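Local coordinates for protein mediator of RNA polymerase II transcription subunit 6 (Schizosaccharomyces pombe, PDB 4H61) that serves as a subunit of Mediator, the coactivator complex that bridges gene-specific regulatory proteins and the basal RNA polymerase II transcription machinery, at residues N43-M46 with L47-S51; N90-N93 with E94-K98; A127-C130 with F131-A134. All coordinates share one frame; numbering follows the deposited sequence.

Overall arrangement
The three contacts follow one another along the chain, and none encloses or crosses another. Contact 1 spans most of helix 43-53, which packs beside the start of strand 70-79, an outermost strand of the antiparallel sheet. Contact 2 closes the turn between strands 83-91 and 97-106, the two central strands. Contact 3 belongs to the C-terminal end of helix 115-135. Contacts 2 and 3 touch, with centres about 14 Å apart, so this helix end rests on the hairpin turn. Contact 1 stands apart, its centre about 18 Å from that of contact 2 and about 31 Å from that of contact 3.

Contact 1. Residues N43-M46 with L47-S51; sequences NNEM and LKMQS
Glu45 and Lys48 reach for each other along one flank of the helix, their side chains crossing obliquely and meeting near their ends. The NZ of Lys48 stands 3.3 Å from OE1 and 3.5 Å from OE2 of Glu45, a salt bridge in which the ammonium is shared by both carboxylate oxygens through two weak hydrogen bonds. The Glu45 chain starts anti to its own nitrogen (chi1 177°) and bends at the next bond, while Lys48 runs out extended and folds at chi3, which turns its tip back to the carboxylate. OE1 has a further hydrogen-bond partner in the hydroxyl of Tyr38.

On another flank Met46 and Gln50 meet through carbon, the terminal CE of Met46 lying 3.6 Å from CG of Gln50. Leu47 behaves differently: its CB and CG pass close to the carbonyl of Asn43, with CG 3.5 Å from Asn43 O, and its side chain also packs on Leu61 and Leu65 of helix 61-66. Asn43 and Asn44 direct their amides to Gln72, Thr69 and the backbone of Phe73, fastening this helix to strand 70-79 and the residue before it.

Beneath the side chains the backbone bonds repeat: Leu47 N to Asn43 O and Lys48 N to Asn44 O, both 3.0 Å, then Met49 N to Glu45 O and Gln50 N to Met46 O, both 3.1 Å. This i-to-i+4 ladder, with a salt bridge at i, i+3 spacing on its surface, is characteristic of an alpha helix, here most of helix 43-53.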
ATOM      1  N   ASN A  43      -8.383   5.281  -0.317  1.00106.27           N
ATOM      2  CA  ASN A  43      -8.660   5.475  -1.729  1.00110.59           C
ATOM      3  C   ASN A  43      -8.747   4.124  -2.445  1.00109.23           C
ATOM      4  O   ASN A  43      -9.518   3.965  -3.398  1.00109.76           O
ATOM      5  CB  ASN A  43      -7.586   6.348  -2.384  1.00111.07           C
ATOM      6  CG  ASN A  43      -7.512   7.752  -1.785  1.00114.60           C
ATOM      7  OD1 ASN A  43      -6.513   8.452  -1.951  1.00118.01           O
ATOM      8  ND2 ASN A  43      -8.567   8.167  -1.093  1.00112.89           N
ATOM      9  N   ASN A  44      -7.953   3.162  -1.971  1.00100.86           N
ATOM     10  CA  ASN A  44      -7.988   1.791  -2.478  1.00100.45           C
ATOM     11  C   ASN A  44      -9.409   1.224  -2.498  1.00105.54           C
ATOM     12  O   ASN A  44      -9.882   0.707  -3.519  1.00110.12           O
ATOM     13  CB  ASN A  44      -7.086   0.888  -1.626  1.00 94.23           C
ATOM     14  CG  ASN A  44      -5.602   1.240  -1.757  1.00102.33           C
ATOM     15  OD1 ASN A  44      -5.128   2.220  -1.171  1.00103.90           O
ATOM     16  ND2 ASN A  44      -4.863   0.430  -2.512  1.00 96.38           N
ATOM     17  N   GLU A  45     -10.086   1.341  -1.364  1.00100.91           N
ATOM     18  CA  GLU A  45     -11.426   0.799  -1.217  1.00107.33           C
ATOM     19  C   GLU A  45     -12.424   1.534  -2.108  1.00110.81           C
ATOM     20  O   GLU A  45     -13.322   0.924  -2.703  1.00112.35           O
ATOM     21  CB  GLU A  45     -11.863   0.869   0.254  1.00101.26           C
ATOM     22  CG  GLU A  45     -13.273   0.389   0.518  1.00100.11           C
ATOM     23  CD  GLU A  45     -13.446  -1.107   0.325  1.00112.36           C
ATOM     24  OE1 GLU A  45     -12.443  -1.805   0.039  1.00107.42           O
ATOM     25  OE2 GLU A  45     -14.599  -1.584   0.465  1.00124.13           O
ATOM     26  N   MET A  46     -12.258   2.849  -2.198  1.00106.17           N
ATOM     27  CA  MET A  46     -13.175   3.666  -2.972  1.00103.42           C
ATOM     28  C   MET A  46     -13.113   3.205  -4.416  1.00108.51           C
ATOM     29  O   MET A  46     -14.144   3.022  -5.070  1.00109.27           O
ATOM     30  CB  MET A  46     -12.812   5.143  -2.851  1.00 99.66           C
ATOM     31  CG  MET A  46     -13.732   6.077  -3.634  1.00109.44           C
ATOM     32  SD  MET A  46     -13.251   6.312  -5.371  1.00131.81           S
ATOM     33  CE  MET A  46     -14.581   7.387  -5.918  1.00144.35           C
ATOM     34  N   LEU A  47     -11.890   2.996  -4.893  1.00107.88           N
ATOM     35  CA  LEU A  47     -11.657   2.495  -6.239  1.00105.04           C
ATOM     36  C   LEU A  47     -12.230   1.096  -6.442  1.00112.43           C
ATOM     37  O   LEU A  47     -12.798   0.821  -7.497  1.00121.55           O
ATOM     38  CB  LEU A  47     -10.166   2.511  -6.562  1.00100.14           C
ATOM     39  CG  LEU A  47      -9.593   3.889  -6.912  1.00110.03           C
ATOM     40  CD1 LEU A  47      -8.067   3.881  -6.977  1.00110.39           C
ATOM     41  CD2 LEU A  47     -10.169   4.366  -8.228  1.00110.63           C
ATOM     42  N   LYS A  48     -12.089   0.218  -5.444  1.00108.61           N
ATOM     43  CA  LYS A  48     -12.578  -1.153  -5.593  1.00107.60           C
ATOM     44  C   LYS A  48     -14.065  -1.123  -5.899  1.00114.82           C
ATOM     45  O   LYS A  48     -14.564  -1.894  -6.720  1.00122.77           O
ATOM     46  CB  LYS A  48     -12.321  -2.005  -4.342  1.00107.23           C
ATOM     47  CG  LYS A  48     -12.804  -3.467  -4.475  1.00112.28           C
ATOM     48  CD  LYS A  48     -12.696  -4.278  -3.173  1.00120.28           C
ATOM     49  CE  LYS A  48     -13.935  -4.090  -2.281  1.00139.02           C
ATOM     50  NZ  LYS A  48     -13.803  -4.670  -0.889  1.00145.69           N
ATOM     51  N   MET A  49     -14.766  -0.199  -5.254  1.00112.49           N
ATOM     52  CA  MET A  49     -16.216  -0.154  -5.360  1.00116.54           C
ATOM     53  C   MET A  49     -16.733   0.557  -6.606  1.00123.27           C
ATOM     54  O   MET A  49     -17.770   0.170  -7.140  1.00128.97           O
ATOM     55  CB  MET A  49     -16.822   0.434  -4.088  1.00112.61           C
ATOM     56  CG  MET A  49     -16.470  -0.375  -2.855  1.00114.62           C
ATOM     57  SD  MET A  49     -17.590  -1.761  -2.547  1.00122.12           S
ATOM     58  CE  MET A  49     -16.980  -3.026  -3.651  1.00237.22           C
ATOM     59  N   GLN A  50     -16.025   1.582  -7.072  1.00120.50           N
ATOM     60  CA  GLN A  50     -16.408   2.206  -8.329  1.00129.07           C
ATOM     61  C   GLN A  50     -16.283   1.157  -9.426  1.00131.11           C
ATOM     62  O   GLN A  50     -17.120   1.075 -10.325  1.00131.25           O
ATOM     63  CB  GLN A  50     -15.542   3.428  -8.647  1.00136.37           C
ATOM     64  CG  GLN A  50     -15.886   4.671  -7.833  1.00144.99           C
ATOM     65  CD  GLN A  50     -17.270   5.229  -8.136  1.00153.32           C
ATOM     66  OE1 GLN A  50     -17.703   5.253  -9.288  1.00156.72           O
ATOM     67  NE2 GLN A  50     -17.968   5.686  -7.097  1.00153.69           N
ATOM     68  N   SER A  51     -15.245   0.333  -9.316  1.00128.53           N
ATOM     69  CA  SER A  51     -14.954  -0.682 -10.318  1.00129.57           C
ATOM     70  C   SER A  51     -16.035  -1.758 -10.366  1.00129.75           C
ATOM     71  O   SER A  51     -16.526  -2.114 -11.438  1.00131.42           O
ATOM     72  CB  SER A  51     -13.591  -1.315 -10.046  1.00128.82           C
ATOM     73  OG  SER A  51     -13.264  -2.240 -11.065  1.00136.07           O
TER

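Contact 2. Residues N90-N93 with E94-K98; sequences NRLN and ENEVK
Asn90 and Lys98 form an antiparallel hydrogen-bonded pair that closes a beta hairpin between strands 83-91 and 97-106, neighbours at the centre of the four-stranded sheet. Each backbone nitrogen bonds the other's carbonyl, Asn90 N to Lys98 O and Lys98 N to Asn90 O, both at 2.8 Å. Arg91 and Val97 follow as a non-hydrogen-bonded pair, with their side chains on the opposite face from those of Asn90 and Lys98. Past them the ladder gives way to the turn, where Leu92 N bonds Glu96 O at 3.0 Å.

Arg91 folds back over the turn. CG2 of Val97 lies over one face of its guanidinium, displaced toward the rim at NH1, and Val97 is buried and touches Leu125 and Tyr129 of helix 115-135. The polar atoms of the same guanidinium grip the turn backbone: NE donates to Asn93 O at 2.8 Å, tilted from the guanidinium plane, and NH2 makes a weak bond to Glu94 O at the edge. Replacing this arginine by a leucine would probably leave the carbonyls of Asn93 and Glu94 without these donors and the turn less firmly held.

Asn93 also ties the turn together, through its side chain. Its CG sits between the backbone nitrogen and the carbonyl carbon (chi1 47°), which folds the amide over the following residues in an Asx turn. One oxygen thereby meets two backbone N-H groups: OD1 lies 2.9 Å from Glu96 N in a weak bond, and Asn95 N approaches OD1 in the carbonyl plane, on a lone pair, at 2.9 Å.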
ATOM      1  N   ASN A  90      -0.479   8.638   3.390  1.00 96.67           N
ATOM      2  CA  ASN A  90      -1.483   9.648   3.183  1.00 95.71           C
ATOM      3  C   ASN A  90      -1.051  10.523   2.026  1.00107.62           C
ATOM      4  O   ASN A  90      -0.077  11.263   2.135  1.00113.68           O
ATOM      5  CB  ASN A  90      -1.666  10.499   4.431  1.00103.47           C
ATOM      6  CG  ASN A  90      -2.721  11.578   4.243  1.00108.72           C
ATOM      7  OD1 ASN A  90      -3.617  11.450   3.400  1.00111.21           O
ATOM      8  ND2 ASN A  90      -2.611  12.654   5.015  1.00106.44           N
ATOM      9  N   ARG A  91      -1.765  10.440   0.912  1.00107.84           N
ATOM     10  CA  ARG A  91      -1.382  11.210  -0.260  1.00108.89           C
ATOM     11  C   ARG A  91      -1.944  12.624  -0.195  1.00112.47           C
ATOM     12  O   ARG A  91      -3.158  12.818  -0.176  1.00117.86           O
ATOM     13  CB  ARG A  91      -1.833  10.497  -1.532  1.00108.30           C
ATOM     14  CG  ARG A  91      -1.590  11.292  -2.788  1.00103.85           C
ATOM     15  CD  ARG A  91      -1.430  10.386  -3.988  1.00106.16           C
ATOM     16  NE  ARG A  91      -0.352  10.890  -4.819  1.00116.15           N
ATOM     17  CZ  ARG A  91       0.780  10.241  -5.052  1.00116.84           C
ATOM     18  NH1 ARG A  91       0.972   9.032  -4.544  1.00103.86           N
ATOM     19  NH2 ARG A  91       1.709  10.800  -5.818  1.00129.40           N
ATOM     20  N   LEU A  92      -1.053  13.607  -0.160  1.00112.48           N
ATOM     21  CA  LEU A  92      -1.454  15.003   0.030  1.00111.65           C
ATOM     22  C   LEU A  92      -1.914  15.615  -1.276  1.00115.49           C
ATOM     23  O   LEU A  92      -2.853  16.405  -1.294  1.00114.78           O
ATOM     24  CB  LEU A  92      -0.309  15.826   0.616  1.00112.93           C
ATOM     25  CG  LEU A  92      -0.089  15.808   2.135  1.00111.78           C
ATOM     26  CD1 LEU A  92      -0.439  14.471   2.768  1.00 99.75           C
ATOM     27  CD2 LEU A  92       1.364  16.159   2.426  1.00116.66           C
ATOM     28  N   ASN A  93      -1.234  15.242  -2.358  1.00124.19           N
ATOM     29  CA  ASN A  93      -1.599  15.642  -3.716  1.00123.69           C
ATOM     30  C   ASN A  93      -0.875  14.775  -4.740  1.00130.71           C
ATOM     31  O   ASN A  93      -0.452  13.663  -4.435  1.00138.91           O
ATOM     32  CB  ASN A  93      -1.276  17.108  -3.956  1.00122.88           C
ATOM     33  CG  ASN A  93       0.106  17.482  -3.476  1.00125.71           C
ATOM     34  OD1 ASN A  93       1.113  16.926  -3.933  1.00126.34           O
ATOM     35  ND2 ASN A  93       0.168  18.434  -2.549  1.00121.96           N
ATOM     36  N   GLU A  94      -0.706  15.289  -5.950  1.00132.75           N
ATOM     37  CA  GLU A  94      -0.138  14.483  -7.027  1.00134.61           C
ATOM     38  C   GLU A  94       1.369  14.330  -6.901  1.00131.99           C
ATOM     39  O   GLU A  94       1.972  13.485  -7.561  1.00134.44           O
ATOM     40  CB  GLU A  94      -0.498  15.088  -8.379  1.00140.29           C
ATOM     41  CG  GLU A  94      -1.969  15.424  -8.496  1.00150.85           C
ATOM     42  CD  GLU A  94      -2.356  15.923  -9.869  1.00166.86           C
ATOM     43  OE1 GLU A  94      -1.483  16.473 -10.582  1.00173.77           O
ATOM     44  OE2 GLU A  94      -3.541  15.759 -10.234  1.00169.59           O
ATOM     45  N   ASN A  95       1.969  15.140  -6.035  1.00128.70           N
ATOM     46  CA  ASN A  95       3.418  15.152  -5.888  1.00135.02           C
ATOM     47  C   ASN A  95       3.895  14.757  -4.504  1.00136.21           C
ATOM     48  O   ASN A  95       5.075  14.486  -4.314  1.00140.33           O
ATOM     49  CB  ASN A  95       3.980  16.540  -6.216  1.00139.61           C
ATOM     50  CG  ASN A  95       3.664  16.977  -7.628  1.00140.85           C
ATOM     51  OD1 ASN A  95       3.849  16.220  -8.585  1.00137.65           O
ATOM     52  ND2 ASN A  95       3.172  18.203  -7.769  1.00142.76           N
ATOM     53  N   GLU A  96       2.997  14.751  -3.528  1.00134.55           N
ATOM     54  CA  GLU A  96       3.421  14.489  -2.161  1.00136.87           C
ATOM     55  C   GLU A  96       2.662  13.353  -1.497  1.00135.31           C
ATOM     56  O   GLU A  96       1.468  13.145  -1.736  1.00140.11           O
ATOM     57  CB  GLU A  96       3.344  15.750  -1.304  1.00148.28           C
ATOM     58  CG  GLU A  96       4.379  16.794  -1.667  1.00166.20           C
ATOM     59  CD  GLU A  96       4.536  17.848  -0.592  1.00176.95           C
ATOM     60  OE1 GLU A  96       5.113  18.919  -0.893  1.00181.46           O
ATOM     61  OE2 GLU A  96       4.089  17.596   0.552  1.00175.28           O
ATOM     62  N   VAL A  97       3.382  12.631  -0.649  1.00121.02           N
ATOM     63  CA  VAL A  97       2.847  11.484   0.049  1.00111.04           C
ATOM     64  C   VAL A  97       3.503  11.409   1.424  1.00114.87           C
ATOM     65  O   VAL A  97       4.693  11.683   1.559  1.00119.79           O
ATOM     66  CB  VAL A  97       3.122  10.212  -0.771  1.00105.37           C
ATOM     67  CG1 VAL A  97       3.387   9.021   0.119  1.00 98.26           C
ATOM     68  CG2 VAL A  97       1.976   9.950  -1.723  1.00105.86           C
ATOM     69  N   LYS A  98       2.735  11.072   2.454  1.00114.02           N
ATOM     70  CA  LYS A  98       3.322  10.894   3.777  1.00108.86           C
ATOM     71  C   LYS A  98       3.214   9.440   4.205  1.00110.28           C
ATOM     72  O   LYS A  98       2.118   8.919   4.402  1.00112.63           O
ATOM     73  CB  LYS A  98       2.680  11.815   4.813  1.00107.66           C
ATOM     74  CG  LYS A  98       3.313  11.681   6.185  1.00124.20           C
ATOM     75  CD  LYS A  98       2.633  12.569   7.218  1.00138.82           C
ATOM     76  CE  LYS A  98       3.241  12.375   8.606  1.00143.96           C
ATOM     77  NZ  LYS A  98       3.158  10.952   9.050  1.00149.65           N
TER

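Contact 3. Residues A127-C130 with F131-A134; sequences ATYC and FQKA
Phe131 opens the segment: its backbone N-H bonds Ala127 O, with N 3.2 Å from that oxygen. Its CB lies near the carbonyl of Thr128, but the ring leads outward from the preceding turn. Anti placement of CG to the nitrogen (chi1 -173°) sends it that way.

Gln132 follows with its nitrogen 3.0 Å from Thr128 O. Its extended side chain runs back beside those of Thr128 and Tyr129, pointing the same way as both. The amide therefore lies alongside both: NE2 is 3.4 Å from CG2 of Thr128, and OE1 is 3.7 Å from CD1 at the edge of the Tyr129 ring, with ring and amide planes 41° apart. Thr128 turns its hydroxyl to Met124 O, one turn earlier.

Lys133 bonds Tyr129 O through its nitrogen at 3.0 Å. Its aliphatic chain passes the same carbonyl, with CG 3.3 Å from Tyr129 O, and a bend at chi4 brings NZ back beside CB of Tyr129. Ala134 ends the segment with a weak bond from its nitrogen to Cys130 O.

These turns form the C-terminal end of helix 115-135, lying against the hairpin between strands 83-91 and 97-106: Lys133 makes a salt bridge to Glu96, the Tyr129 ring meets Asn95 O through CE1, and its hydroxyl packs on the backbone of Glu96 and Val97.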
ATOM      1  N   ALA A 127      14.022  13.630   1.135  1.00134.84           N
ATOM      2  CA  ALA A 127      15.171  14.019   0.330  1.00131.94           C
ATOM      3  C   ALA A 127      14.731  14.290  -1.104  1.00131.86           C
ATOM      4  O   ALA A 127      15.164  15.263  -1.723  1.00134.14           O
ATOM      5  CB  ALA A 127      16.233  12.945   0.365  1.00127.25           C
ATOM      6  N   THR A 128      13.861  13.426  -1.619  1.00126.93           N
ATOM      7  CA  THR A 128      13.307  13.607  -2.954  1.00126.88           C
ATOM      8  C   THR A 128      12.556  14.935  -3.046  1.00130.02           C
ATOM      9  O   THR A 128      12.827  15.755  -3.921  1.00129.63           O
ATOM     10  CB  THR A 128      12.348  12.461  -3.329  1.00123.86           C
ATOM     11  OG1 THR A 128      13.054  11.219  -3.294  1.00133.67           O
ATOM     12  CG2 THR A 128      11.783  12.669  -4.725  1.00115.21           C
ATOM     13  N   TYR A 129      11.620  15.146  -2.130  1.00128.29           N
ATOM     14  CA  TYR A 129      10.803  16.349  -2.149  1.00125.48           C
ATOM     15  C   TYR A 129      11.629  17.629  -1.989  1.00124.40           C
ATOM     16  O   TYR A 129      11.282  18.665  -2.564  1.00123.25           O
ATOM     17  CB  TYR A 129       9.679  16.268  -1.095  1.00123.91           C
ATOM     18  CG  TYR A 129       8.709  15.127  -1.346  1.00123.92           C
ATOM     19  CD1 TYR A 129       8.612  14.542  -2.608  1.00122.02           C
ATOM     20  CD2 TYR A 129       7.904  14.618  -0.323  1.00125.86           C
ATOM     21  CE1 TYR A 129       7.741  13.496  -2.852  1.00123.45           C
ATOM     22  CE2 TYR A 129       7.021  13.562  -0.558  1.00123.64           C
ATOM     23  CZ  TYR A 129       6.950  13.009  -1.831  1.00130.19           C
ATOM     24  OH  TYR A 129       6.091  11.966  -2.101  1.00136.80           O
ATOM     25  N   CYS A 130      12.719  17.560  -1.224  1.00123.84           N
ATOM     26  CA  CYS A 130      13.544  18.745  -0.988  1.00127.11           C
ATOM     27  C   CYS A 130      14.202  19.143  -2.296  1.00131.73           C
ATOM     28  O   CYS A 130      14.267  20.324  -2.644  1.00125.69           O
ATOM     29  CB  CYS A 130      14.604  18.501   0.092  1.00121.22           C
ATOM     30  SG  CYS A 130      13.977  18.491   1.784  1.00199.97           S
ATOM     31  N   PHE A 131      14.660  18.127  -3.020  1.00135.94           N
ATOM     32  CA  PHE A 131      15.242  18.279  -4.344  1.00133.21           C
ATOM     33  C   PHE A 131      14.277  18.929  -5.337  1.00137.80           C
ATOM     34  O   PHE A 131      14.622  19.910  -6.001  1.00139.25           O
ATOM     35  CB  PHE A 131      15.663  16.909  -4.859  1.00130.44           C
ATOM     36  CG  PHE A 131      16.413  16.954  -6.145  1.00140.01           C
ATOM     37  CD1 PHE A 131      15.945  16.277  -7.258  1.00141.45           C
ATOM     38  CD2 PHE A 131      17.588  17.679  -6.247  1.00144.47           C
ATOM     39  CE1 PHE A 131      16.644  16.314  -8.449  1.00140.83           C
ATOM     40  CE2 PHE A 131      18.289  17.721  -7.433  1.00141.99           C
ATOM     41  CZ  PHE A 131      17.816  17.035  -8.536  1.00139.84           C
ATOM     42  N   GLN A 132      13.069  18.383  -5.434  1.00135.23           N
ATOM     43  CA  GLN A 132      12.066  18.900  -6.364  1.00131.17           C
ATOM     44  C   GLN A 132      11.623  20.332  -6.055  1.00133.50           C
ATOM     45  O   GLN A 132      11.384  21.120  -6.972  1.00131.09           O
ATOM     46  CB  GLN A 132      10.862  17.961  -6.438  1.00128.14           C
ATOM     47  CG  GLN A 132      11.137  16.704  -7.239  1.00128.35           C
ATOM     48  CD  GLN A 132      10.242  15.537  -6.855  1.00132.62           C
ATOM     49  OE1 GLN A 132       9.295  15.681  -6.062  1.00134.67           O
ATOM     50  NE2 GLN A 132      10.542  14.366  -7.412  1.00126.38           N
ATOM     51  N   LYS A 133      11.514  20.674  -4.773  1.00139.06           N
ATOM     52  CA  LYS A 133      11.144  22.038  -4.400  1.00146.22           C
ATOM     53  C   LYS A 133      12.286  22.986  -4.771  1.00147.05           C
ATOM     54  O   LYS A 133      12.072  24.168  -5.050  1.00144.75           O
ATOM     55  CB  LYS A 133      10.828  22.147  -2.901  1.00146.01           C
ATOM     56  CG  LYS A 133       9.539  21.460  -2.450  1.00148.08           C
ATOM     57  CD  LYS A 133       9.300  21.698  -0.956  1.00155.75           C
ATOM     58  CE  LYS A 133       8.008  21.046  -0.446  1.00158.80           C
ATOM     59  NZ  LYS A 133       8.130  19.575  -0.205  1.00157.96           N
ATOM     60  N   ALA A 134      13.501  22.446  -4.774  1.00144.58           N
ATOM     61  CA  ALA A 134      14.687  23.231  -5.069  1.00143.85           C
ATOM     62  C   ALA A 134      14.772  23.562  -6.556  1.00153.80           C
ATOM     63  O   ALA A 134      15.404  24.544  -6.943  1.00162.14           O
ATOM     64  CB  ALA A 134      15.940  22.492  -4.612  1.00132.96           C
TER